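Local coordinates for A-type flavoprotein (Giardia intestinalis, PDB 2Q9U) that scavenges oxygen in this parasite, probably passing electrons from its flavin mononucleotide to a diiron centre where the gas would be reduced, at residues H254-T260 and H304-A310; T269-M273 and I378-Y384. One frame throughout, in Å; residues are numbered along the deposited sequence.

Contact 1: H254-T260 and H304-A310; sequences HCQKKVT and HTYDSGA
His-254 lays CD2 over the centre of one face of the Tyr-306 ring, 3.5 Å above its plane, with the two ring planes 45° apart; Trp-249 packs against both rings, and the Tyr-306 hydroxyl is hydrogen-bonded to Glu-245. Cys-255 SG rests 3.6 Å from Ser-308 O, a carbonyl hydrogen-bonded to Lys-342. At Gln-256 the backbone N donates to Asp-307 O from well above the carbonyl plane, while the side chain, bent at its second torsion, places NE2 where one water joins it to Asp-307 OD2. Lys-258 carries most of the polar contact. With CG trans to the backbone N (chi1 172°) and the rest of the chain extended, NZ reaches both the syn side of Asp-307 OD1, a 2.8 Å salt bridge, and His-304 ND1, 2.9 Å away at the ring edge and in its plane. Because ND1 accepts here, the imidazole is probably neutral. Lys-258 O accepts from Gly-309 N at 2.8 Å and weakly from Ala-310 N. Val-259 is the parallel bridge partner of Ala-310, and both side chains lean on helix 386-409. Thr-260 N bonds to Ala-310 O, and its OG1 donates to Ser-308 OG (2.7 Å); Ser-308 OG in turn donates a hydrogen bond to His-304 O. Helix 298-306 thus runs into strand 310-314 beside strand 258-263, as in the parallel alpha/beta sheet of a flavodoxin-like fold.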
ATOM      1  N   HIS A 254      29.189 -17.030   1.025  1.00 16.28           N
ATOM      2  CA  HIS A 254      28.618 -15.705   1.320  1.00 16.69           C
ATOM      3  C   HIS A 254      27.782 -15.668   2.604  1.00 17.32           C
ATOM      4  O   HIS A 254      27.217 -14.617   2.968  1.00 17.86           O
ATOM      5  CB  HIS A 254      27.754 -15.212   0.139  1.00 16.14           C
ATOM      6  CG  HIS A 254      26.618 -16.132  -0.194  1.00 15.04           C
ATOM      7  ND1 HIS A 254      26.806 -17.429  -0.617  1.00 17.76           N
ATOM      8  CD2 HIS A 254      25.276 -15.961  -0.107  1.00 16.35           C
ATOM      9  CE1 HIS A 254      25.631 -18.014  -0.793  1.00 17.59           C
ATOM     10  NE2 HIS A 254      24.685 -17.138  -0.494  1.00 16.52           N
ATOM     11  N   CYS A 255      27.699 -16.782   3.313  1.00 17.32           N
ATOM     12  CA  CYS A 255      26.752 -16.796   4.418  1.00 17.69           C
ATOM     13  C   CYS A 255      27.268 -16.175   5.737  1.00 17.02           C
ATOM     14  O   CYS A 255      28.485 -15.984   5.953  1.00 15.41           O
ATOM     15  CB  CYS A 255      26.059 -18.159   4.514  1.00 18.35           C
ATOM     16  SG  CYS A 255      25.101 -18.565   2.916  1.00 25.03           S
ATOM     17  N   GLN A 256      26.331 -15.779   6.590  1.00 15.93           N
ATOM     18  CA  GLN A 256      26.673 -15.165   7.859  1.00 14.95           C
ATOM     19  C   GLN A 256      26.185 -16.061   8.997  1.00 14.62           C
ATOM     20  O   GLN A 256      25.383 -16.971   8.763  1.00 14.28           O
ATOM     21  CB  GLN A 256      26.035 -13.777   7.968  1.00 15.51           C
ATOM     22  CG  GLN A 256      26.399 -12.809   6.843  1.00 17.21           C
ATOM     23  CD  GLN A 256      27.795 -12.215   6.984  1.00 23.64           C
ATOM     24  OE1 GLN A 256      28.590 -12.630   7.838  1.00 23.59           O
ATOM     25  NE2 GLN A 256      28.094 -11.219   6.146  1.00 25.29           N
ATOM     26  N   LYS A 257      26.680 -15.816  10.212  1.00 13.07           N
ATOM     27  CA  LYS A 257      26.165 -16.469  11.403  1.00 14.14           C
ATOM     28  C   LYS A 257      24.832 -15.757  11.684  1.00 12.52           C
ATOM     29  O   LYS A 257      24.774 -14.780  12.441  1.00 13.06           O
ATOM     30  CB  LYS A 257      27.140 -16.302  12.577  1.00 14.55           C
ATOM     31  CG  LYS A 257      28.475 -17.047  12.406  1.00 16.80           C
ATOM     32  CD  LYS A 257      29.340 -16.866  13.667  1.00 17.73           C
ATOM     33  CE  LYS A 257      30.779 -17.332  13.455  1.00 24.73           C
ATOM     34  NZ  LYS A 257      31.643 -17.054  14.658  1.00 28.64           N
ATOM     35  N   LYS A 258      23.792 -16.219  10.997  1.00 11.47           N
ATOM     36  CA  LYS A 258      22.536 -15.459  10.881  1.00 11.17           C
ATOM     37  C   LYS A 258      21.418 -16.469  10.647  1.00 10.77           C
ATOM     38  O   LYS A 258      21.561 -17.400   9.838  1.00 10.68           O
ATOM     39  CB  LYS A 258      22.621 -14.430   9.725  1.00 11.44           C
ATOM     40  CG  LYS A 258      21.257 -13.697   9.392  1.00 11.23           C
ATOM     41  CD  LYS A 258      21.466 -12.748   8.221  1.00 11.75           C
ATOM     42  CE  LYS A 258      20.141 -12.165   7.689  1.00 11.80           C
ATOM     43  NZ  LYS A 258      20.533 -11.134   6.632  1.00 11.42           N
ATOM     44  N   VAL A 259      20.335 -16.288  11.398  1.00  9.93           N
ATOM     45  CA  VAL A 259      19.126 -17.065  11.236  1.00  9.89           C
ATOM     46  C   VAL A 259      17.996 -16.109  10.828  1.00  9.58           C
ATOM     47  O   VAL A 259      17.828 -15.058  11.450  1.00  9.82           O
ATOM     48  CB  VAL A 259      18.753 -17.779  12.548  1.00  8.91           C
ATOM     49  CG1 VAL A 259      17.423 -18.590  12.367  1.00 10.14           C
ATOM     50  CG2 VAL A 259      19.883 -18.713  12.968  1.00  9.50           C
ATOM     51  N   THR A 260      17.278 -16.453   9.761  1.00  9.76           N
ATOM     52  CA  THR A 260      16.047 -15.704   9.373  1.00 10.41           C
ATOM     53  C   THR A 260      14.793 -16.572   9.516  1.00 10.51           C
ATOM     54  O   THR A 260      14.784 -17.711   9.028  1.00  9.11           O
ATOM     55  CB  THR A 260      16.134 -15.180   7.928  1.00 10.52           C
ATOM     56  OG1 THR A 260      17.264 -14.308   7.819  1.00 10.63           O
ATOM     57  CG2 THR A 260      14.826 -14.392   7.515  1.00  9.96           C
ATOM     58  N   HIS A 304      17.367 -11.695   2.796  1.00 10.43           N
ATOM     59  CA  HIS A 304      17.793 -12.232   4.071  1.00 11.36           C
ATOM     60  C   HIS A 304      18.157 -13.697   4.030  1.00 11.16           C
ATOM     61  O   HIS A 304      19.128 -14.095   4.649  1.00 11.66           O
ATOM     62  CB  HIS A 304      16.801 -11.870   5.206  1.00 10.39           C
ATOM     63  CG  HIS A 304      16.860 -10.419   5.562  1.00 10.59           C
ATOM     64  ND1 HIS A 304      17.959  -9.861   6.177  1.00 10.69           N
ATOM     65  CD2 HIS A 304      15.994  -9.401   5.341  1.00 10.71           C
ATOM     66  CE1 HIS A 304      17.753  -8.566   6.363  1.00 10.23           C
ATOM     67  NE2 HIS A 304      16.575  -8.262   5.850  1.00 11.39           N
ATOM     68  N   THR A 305      17.401 -14.483   3.275  1.00 11.00           N
ATOM     69  CA  THR A 305      17.709 -15.908   3.097  1.00 11.87           C
ATOM     70  C   THR A 305      19.032 -16.126   2.344  1.00 12.40           C
ATOM     71  O   THR A 305      19.738 -17.107   2.617  1.00 12.23           O
ATOM     72  CB  THR A 305      16.562 -16.684   2.403  1.00 11.40           C
ATOM     73  OG1 THR A 305      16.251 -16.098   1.122  1.00 10.61           O
ATOM     74  CG2 THR A 305      15.286 -16.690   3.277  1.00 12.51           C
ATOM     75  N   TYR A 306      19.311 -15.272   1.372  1.00 12.21           N
ATOM     76  CA  TYR A 306      20.619 -15.177   0.713  1.00 12.35           C
ATOM     77  C   TYR A 306      21.844 -15.469   1.613  1.00 12.13           C
ATOM     78  O   TYR A 306      22.622 -16.309   1.321  1.00 12.51           O
ATOM     79  CB  TYR A 306      20.753 -13.834  -0.007  1.00 12.72           C
ATOM     80  CG  TYR A 306      22.105 -13.484  -0.585  1.00 13.28           C
ATOM     81  CD1 TYR A 306      22.519 -13.996  -1.760  1.00 15.03           C
ATOM     82  CD2 TYR A 306      22.943 -12.595   0.043  1.00 13.83           C
ATOM     83  CE1 TYR A 306      23.744 -13.653  -2.297  1.00 13.96           C
ATOM     84  CE2 TYR A 306      24.148 -12.262  -0.454  1.00 11.48           C
ATOM     85  CZ  TYR A 306      24.545 -12.794  -1.643  1.00 14.24           C
ATOM     86  OH  TYR A 306      25.730 -12.461  -2.170  1.00 17.30           O
ATOM     87  N   ASP A 307      21.917 -14.772   2.738  1.00 12.01           N
ATOM     88  CA  ASP A 307      23.131 -14.768   3.546  1.00 13.10           C
ATOM     89  C   ASP A 307      22.845 -15.224   4.973  1.00 12.40           C
ATOM     90  O   ASP A 307      23.577 -14.884   5.903  1.00 12.38           O
ATOM     91  CB  ASP A 307      23.763 -13.375   3.556  1.00 13.69           C
ATOM     92  CG  ASP A 307      22.916 -12.356   4.293  1.00 14.36           C
ATOM     93  OD1 ASP A 307      21.771 -12.690   4.665  1.00 15.76           O
ATOM     94  OD2 ASP A 307      23.394 -11.221   4.501  1.00 18.56           O
ATOM     95  N   SER A 308      21.776 -15.997   5.138  1.00 12.38           N
ATOM     96  CA  SER A 308      21.522 -16.698   6.398  1.00 11.76           C
ATOM     97  C   SER A 308      22.253 -18.033   6.360  1.00 11.87           C
ATOM     98  O   SER A 308      22.349 -18.674   5.297  1.00 12.44           O
ATOM     99  CB  SER A 308      20.008 -16.957   6.585  1.00 12.59           C
ATOM    100  OG  SER A 308      19.288 -15.751   6.732  1.00 13.00           O
ATOM    101  N   GLY A 309      22.725 -18.455   7.525  1.00 12.11           N
ATOM    102  CA  GLY A 309      23.334 -19.764   7.712  1.00 11.25           C
ATOM    103  C   GLY A 309      22.262 -20.802   7.983  1.00 11.36           C
ATOM    104  O   GLY A 309      22.508 -21.987   7.830  1.00 11.66           O
ATOM    105  N   ALA A 310      21.064 -20.340   8.348  1.00 10.81           N
ATOM    106  CA  ALA A 310      19.922 -21.214   8.576  1.00 10.79           C
ATOM    107  C   ALA A 310      18.620 -20.415   8.506  1.00 10.73           C
ATOM    108  O   ALA A 310      18.592 -19.209   8.799  1.00  9.32           O
ATOM    109  CB  ALA A 310      20.015 -21.918   9.963  1.00  8.67           C
TER
HETATM  110  O   HOH W   1      26.171 -10.555   3.835  1.00 18.52           O

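Contact 2: T269-M273 and I378-Y384; sequences TTHRM and ITFKFNY. With FMN (flavin mononucleotide), chain F.
Phosphate oxygen O3P of the flavin mononucleotide is gripped twice by Thr-269, through the backbone N and through OG1, both at 2.9 Å. Thr-270 repeats the pattern on O1P: its backbone N donates, and its OG1 makes the shorter bond, 2.7 Å; that hydroxyl is also bonded to Ala-349 N. Thr-269 OG1 sits between its own N and carbonyl carbon (chi1 68°), which brings it to the same phosphate oxygen as the N-H, while CG2 lies 3.7 Å from Asn-383 OD1. Here the phosphate-binding loop of a flavodoxin-like domain runs into helix 269-283, whose first turn offers its N-H groups, and probably its dipole, to the anion. From the other segment, Phe-382 brings its ring obliquely beside the ribityl O3', and it also meets His-115 and Trp-153 of the second subunit. Asn-383 ND2 bonds to Ile-118 O of that same subunit. Behind the phosphate the packing turns apolar. The Phe-380 ring presents its edge to Thr-269 OG1, and Met-273, folded at both chi2 and chi3, runs past the ring with CG 3.7 Å from Phe-380 CE1 and the sulfur oblique to the ring, a Met-aromatic contact. Met-273 CE goes on to Ile-378 CG2, 3.6 Å away. Tyr-384 turns one ring face to Arg-272 CG, a CH-pi contact 3.8 Å from the centroid, and its edge to Thr-269 CB.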
ATOM      1  N   THR A 269      -0.295 -16.342  17.444  1.00 17.33           N
ATOM      2  CA  THR A 269       0.374 -17.374  18.263  1.00 17.82           C
ATOM      3  C   THR A 269       1.606 -17.969  17.567  1.00 17.27           C
ATOM      4  O   THR A 269       2.623 -18.241  18.227  1.00 16.81           O
ATOM      5  CB  THR A 269      -0.571 -18.493  18.776  1.00 17.29           C
ATOM      6  OG1 THR A 269      -1.033 -19.290  17.682  1.00 17.32           O
ATOM      7  CG2 THR A 269      -1.781 -17.877  19.541  1.00 17.75           C
ATOM      8  N   THR A 270       1.513 -18.173  16.247  1.00 17.63           N
ATOM      9  CA  THR A 270       2.684 -18.605  15.464  1.00 17.53           C
ATOM     10  C   THR A 270       3.781 -17.523  15.539  1.00 17.12           C
ATOM     11  O   THR A 270       4.986 -17.825  15.622  1.00 16.67           O
ATOM     12  CB  THR A 270       2.352 -18.939  13.985  1.00 17.98           C
ATOM     13  OG1 THR A 270       1.316 -19.927  13.920  1.00 17.27           O
ATOM     14  CG2 THR A 270       3.589 -19.502  13.273  1.00 17.95           C
ATOM     15  N   HIS A 271       3.352 -16.265  15.502  1.00 16.60           N
ATOM     16  CA  HIS A 271       4.259 -15.123  15.729  1.00 16.44           C
ATOM     17  C   HIS A 271       4.978 -15.149  17.092  1.00 16.23           C
ATOM     18  O   HIS A 271       6.197 -14.952  17.159  1.00 16.67           O
ATOM     19  CB  HIS A 271       3.524 -13.799  15.549  1.00 15.93           C
ATOM     20  CG  HIS A 271       4.405 -12.614  15.751  1.00 17.30           C
ATOM     21  ND1 HIS A 271       5.144 -12.061  14.729  1.00 16.63           N
ATOM     22  CD2 HIS A 271       4.727 -11.915  16.872  1.00 16.80           C
ATOM     23  CE1 HIS A 271       5.859 -11.055  15.203  1.00 16.43           C
ATOM     24  NE2 HIS A 271       5.624 -10.946  16.496  1.00 18.92           N
ATOM     25  N   ARG A 272       4.249 -15.376  18.181  1.00 16.66           N
ATOM     26  CA  ARG A 272       4.878 -15.438  19.510  1.00 16.65           C
ATOM     27  C   ARG A 272       5.874 -16.609  19.631  1.00 16.54           C
ATOM     28  O   ARG A 272       6.945 -16.462  20.224  1.00 16.18           O
ATOM     29  CB  ARG A 272       3.841 -15.542  20.628  1.00 17.45           C
ATOM     30  CG  ARG A 272       4.460 -15.577  22.047  1.00 16.71           C
ATOM     31  CD  ARG A 272       4.990 -14.194  22.415  1.00 17.72           C
ATOM     32  NE  ARG A 272       5.817 -14.138  23.635  1.00 18.02           N
ATOM     33  CZ  ARG A 272       7.087 -14.545  23.740  1.00 18.91           C
ATOM     34  NH1 ARG A 272       7.724 -15.126  22.727  1.00 16.64           N
ATOM     35  NH2 ARG A 272       7.713 -14.391  24.895  1.00 19.75           N
ATOM     36  N   MET A 273       5.527 -17.754  19.063  1.00 16.20           N
ATOM     37  CA  MET A 273       6.466 -18.875  19.061  1.00 15.96           C
ATOM     38  C   MET A 273       7.715 -18.520  18.252  1.00 15.65           C
ATOM     39  O   MET A 273       8.845 -18.904  18.621  1.00 15.94           O
ATOM     40  CB  MET A 273       5.825 -20.126  18.506  1.00 16.14           C
ATOM     41  CG  MET A 273       4.759 -20.684  19.393  1.00 18.19           C
ATOM     42  SD  MET A 273       5.500 -21.606  20.740  1.00 21.30           S
ATOM     43  CE  MET A 273       5.813 -23.139  19.844  1.00 16.46           C
ATOM     44  N   ILE A 378       7.585 -27.972  15.042  1.00 18.93           N
ATOM     45  CA  ILE A 378       6.776 -27.778  16.242  1.00 18.78           C
ATOM     46  C   ILE A 378       5.389 -27.373  15.785  1.00 18.60           C
ATOM     47  O   ILE A 378       5.245 -26.435  15.029  1.00 17.22           O
ATOM     48  CB  ILE A 378       7.359 -26.716  17.209  1.00 18.92           C
ATOM     49  CG1 ILE A 378       8.699 -27.197  17.792  1.00 19.68           C
ATOM     50  CG2 ILE A 378       6.350 -26.395  18.316  1.00 18.44           C
ATOM     51  CD1 ILE A 378       9.493 -26.119  18.462  1.00 22.88           C
ATOM     52  N   THR A 379       4.380 -28.132  16.197  1.00 19.18           N
ATOM     53  CA  THR A 379       3.000 -27.761  15.936  1.00 19.72           C
ATOM     54  C   THR A 379       2.223 -27.803  17.248  1.00 20.29           C
ATOM     55  O   THR A 379       2.626 -28.465  18.215  1.00 19.35           O
ATOM     56  CB  THR A 379       2.330 -28.676  14.888  1.00 20.29           C
ATOM     57  OG1 THR A 379       2.371 -30.037  15.336  1.00 22.39           O
ATOM     58  CG2 THR A 379       3.074 -28.602  13.586  1.00 20.73           C
ATOM     59  N   PHE A 380       1.122 -27.070  17.276  1.00 20.48           N
ATOM     60  CA  PHE A 380       0.293 -26.992  18.468  1.00 21.05           C
ATOM     61  C   PHE A 380      -1.095 -26.524  18.074  1.00 21.23           C
ATOM     62  O   PHE A 380      -1.270 -25.797  17.090  1.00 19.36           O
ATOM     63  CB  PHE A 380       0.909 -26.043  19.509  1.00 20.99           C
ATOM     64  CG  PHE A 380       1.163 -24.660  18.987  1.00 22.26           C
ATOM     65  CD1 PHE A 380       2.313 -24.385  18.222  1.00 23.83           C
ATOM     66  CD2 PHE A 380       0.255 -23.636  19.239  1.00 20.95           C
ATOM     67  CE1 PHE A 380       2.548 -23.108  17.720  1.00 24.59           C
ATOM     68  CE2 PHE A 380       0.475 -22.355  18.759  1.00 23.62           C
ATOM     69  CZ  PHE A 380       1.620 -22.080  17.990  1.00 24.42           C
ATOM     70  N   LYS A 381      -2.086 -26.943  18.845  1.00 21.64           N
ATOM     71  CA  LYS A 381      -3.472 -26.547  18.637  1.00 23.52           C
ATOM     72  C   LYS A 381      -3.884 -25.248  19.323  1.00 23.18           C
ATOM     73  O   LYS A 381      -3.885 -25.148  20.511  1.00 24.08           O
ATOM     74  CB  LYS A 381      -4.425 -27.716  18.944  1.00 23.45           C
ATOM     75  CG  LYS A 381      -5.841 -27.368  19.007  1.00 25.30           C
ATOM     76  CD  LYS A 381      -6.653 -28.523  19.569  1.00 25.65           C
ATOM     77  CE  LYS A 381      -6.320 -29.800  18.918  1.00 29.31           C
ATOM     78  NZ  LYS A 381      -7.538 -30.558  18.515  1.00 30.60           N
ATOM     79  N   PHE A 382      -4.164 -24.256  18.509  1.00 23.18           N
ATOM     80  CA  PHE A 382      -4.713 -22.970  18.896  1.00 22.41           C
ATOM     81  C   PHE A 382      -3.797 -21.983  19.593  1.00 21.88           C
ATOM     82  O   PHE A 382      -3.633 -20.905  19.123  1.00 21.60           O
ATOM     83  CB  PHE A 382      -6.049 -23.104  19.588  1.00 22.97           C
ATOM     84  CG  PHE A 382      -7.170 -23.309  18.656  1.00 23.21           C
ATOM     85  CD1 PHE A 382      -7.437 -22.386  17.676  1.00 22.58           C
ATOM     86  CD2 PHE A 382      -7.926 -24.439  18.720  1.00 24.64           C
ATOM     87  CE1 PHE A 382      -8.413 -22.589  16.807  1.00 25.18           C
ATOM     88  CE2 PHE A 382      -8.947 -24.626  17.835  1.00 26.48           C
ATOM     89  CZ  PHE A 382      -9.186 -23.704  16.880  1.00 24.27           C
ATOM     90  N   ASN A 383      -3.218 -22.383  20.705  1.00 20.61           N
ATOM     91  CA  ASN A 383      -2.459 -21.475  21.528  1.00 20.72           C
ATOM     92  C   ASN A 383      -1.158 -22.035  22.083  1.00 20.54           C
ATOM     93  O   ASN A 383      -1.033 -23.198  22.226  1.00 20.18           O
ATOM     94  CB  ASN A 383      -3.395 -21.061  22.632  1.00 19.72           C
ATOM     95  CG  ASN A 383      -2.973 -19.815  23.325  1.00 22.01           C
ATOM     96  OD1 ASN A 383      -2.035 -19.171  22.969  1.00 21.07           O
ATOM     97  ND2 ASN A 383      -3.708 -19.469  24.330  1.00 21.72           N
ATOM     98  N   TYR A 384      -0.185 -21.171  22.323  1.00 20.74           N
ATOM     99  CA  TYR A 384       1.088 -21.548  22.931  1.00 21.46           C
ATOM    100  C   TYR A 384       0.928 -21.569  24.465  1.00 21.59           C
ATOM    101  O   TYR A 384      -0.065 -21.055  25.005  1.00 21.74           O
ATOM    102  CB  TYR A 384       2.203 -20.566  22.517  1.00 20.69           C
ATOM    103  CG  TYR A 384       1.909 -19.136  22.898  1.00 20.72           C
ATOM    104  CD1 TYR A 384       2.196 -18.657  24.188  1.00 18.15           C
ATOM    105  CD2 TYR A 384       1.326 -18.260  21.975  1.00 18.20           C
ATOM    106  CE1 TYR A 384       1.913 -17.359  24.544  1.00 20.45           C
ATOM    107  CE2 TYR A 384       1.035 -16.969  22.326  1.00 19.20           C
ATOM    108  CZ  TYR A 384       1.329 -16.521  23.614  1.00 21.13           C
ATOM    109  OH  TYR A 384       1.043 -15.233  23.974  1.00 22.45           O
TER
HETATM  110  N1  FMN F 601      -7.070 -25.035  11.316  1.00 19.68           N
HETATM  111  C2  FMN F 601      -6.917 -26.260  10.736  1.00 19.27           C
HETATM  112  O2  FMN F 601      -6.418 -27.190  11.390  1.00 20.57           O
HETATM  113  N3  FMN F 601      -7.348 -26.465   9.439  1.00 19.73           N
HETATM  114  C4  FMN F 601      -7.900 -25.438   8.690  1.00 19.31           C
HETATM  115  O4  FMN F 601      -8.132 -25.655   7.503  1.00 16.51           O
HETATM  116  C4A FMN F 601      -8.048 -24.168   9.278  1.00 18.17           C
HETATM  117  N5  FMN F 601      -8.625 -23.101   8.596  1.00 18.96           N
HETATM  118  C5A FMN F 601      -8.757 -21.874   9.237  1.00 20.41           C
HETATM  119  C6  FMN F 601      -9.332 -20.790   8.565  1.00 20.29           C
HETATM  120  C7  FMN F 601      -9.469 -19.540   9.193  1.00 20.32           C
HETATM  121  C7M FMN F 601     -10.276 -18.478   8.494  1.00 22.03           C
HETATM  122  C8  FMN F 601      -9.038 -19.366  10.507  1.00 19.96           C
HETATM  123  C8M FMN F 601      -9.066 -18.016  11.180  1.00 21.77           C
HETATM  124  C9  FMN F 601      -8.468 -20.444  11.182  1.00 19.80           C
HETATM  125  C9A FMN F 601      -8.323 -21.698  10.559  1.00 19.23           C
HETATM  126  N10 FMN F 601      -7.743 -22.769  11.235  1.00 19.59           N
HETATM  127  C10 FMN F 601      -7.633 -23.993  10.609  1.00 19.73           C
HETATM  128  C1' FMN F 601      -7.259 -22.645  12.649  1.00 20.22           C
HETATM  129  C2' FMN F 601      -5.925 -21.908  12.746  1.00 20.40           C
HETATM  130  O2' FMN F 601      -4.852 -22.650  12.171  1.00 19.57           O
HETATM  131  C3' FMN F 601      -5.748 -21.579  14.230  1.00 20.66           C
HETATM  132  O3' FMN F 601      -6.639 -20.515  14.530  1.00 20.13           O
HETATM  133  C4' FMN F 601      -4.349 -21.157  14.628  1.00 19.49           C
HETATM  134  O4' FMN F 601      -4.254 -21.130  16.046  1.00 22.70           O
HETATM  135  C5' FMN F 601      -4.003 -19.770  14.101  1.00 21.09           C
HETATM  136  O5' FMN F 601      -2.623 -19.527  14.311  1.00 16.94           O
HETATM  137  P   FMN F 601      -2.136 -18.025  14.508  1.00 20.20           P
HETATM  138  O1P FMN F 601      -0.630 -18.054  14.312  1.00 17.49           O
HETATM  139  O2P FMN F 601      -2.821 -17.189  13.466  1.00 20.92           O
HETATM  140  O3P FMN F 601      -2.485 -17.502  15.891  1.00 17.30           O

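How the contacts relate
Contacts 1 and 2 meet the same five-stranded parallel sheet, whose order is 287-292, 258-263, 310-314, 344-350, 378-381. Contact 1 joins two neighbouring inner strands where they begin, whereas contact 2 packs helix 269-283 against strand 378-381 at one edge of the sheet. Strand 258-263 of contact 1 leads through a short loop into the helix of contact 2, and Ser-265, Met-266 and Tyr-267 of that loop also bond the flavin mononucleotide, as do Thr-317, Asn-320 and Ser-353. Their centres lie 24 Å apart, their nearest atoms about 11 Å, and they do not touch. Only contact 2 holds the cofactor; contact 1 lies away from it. Helix 386-409 packs against both.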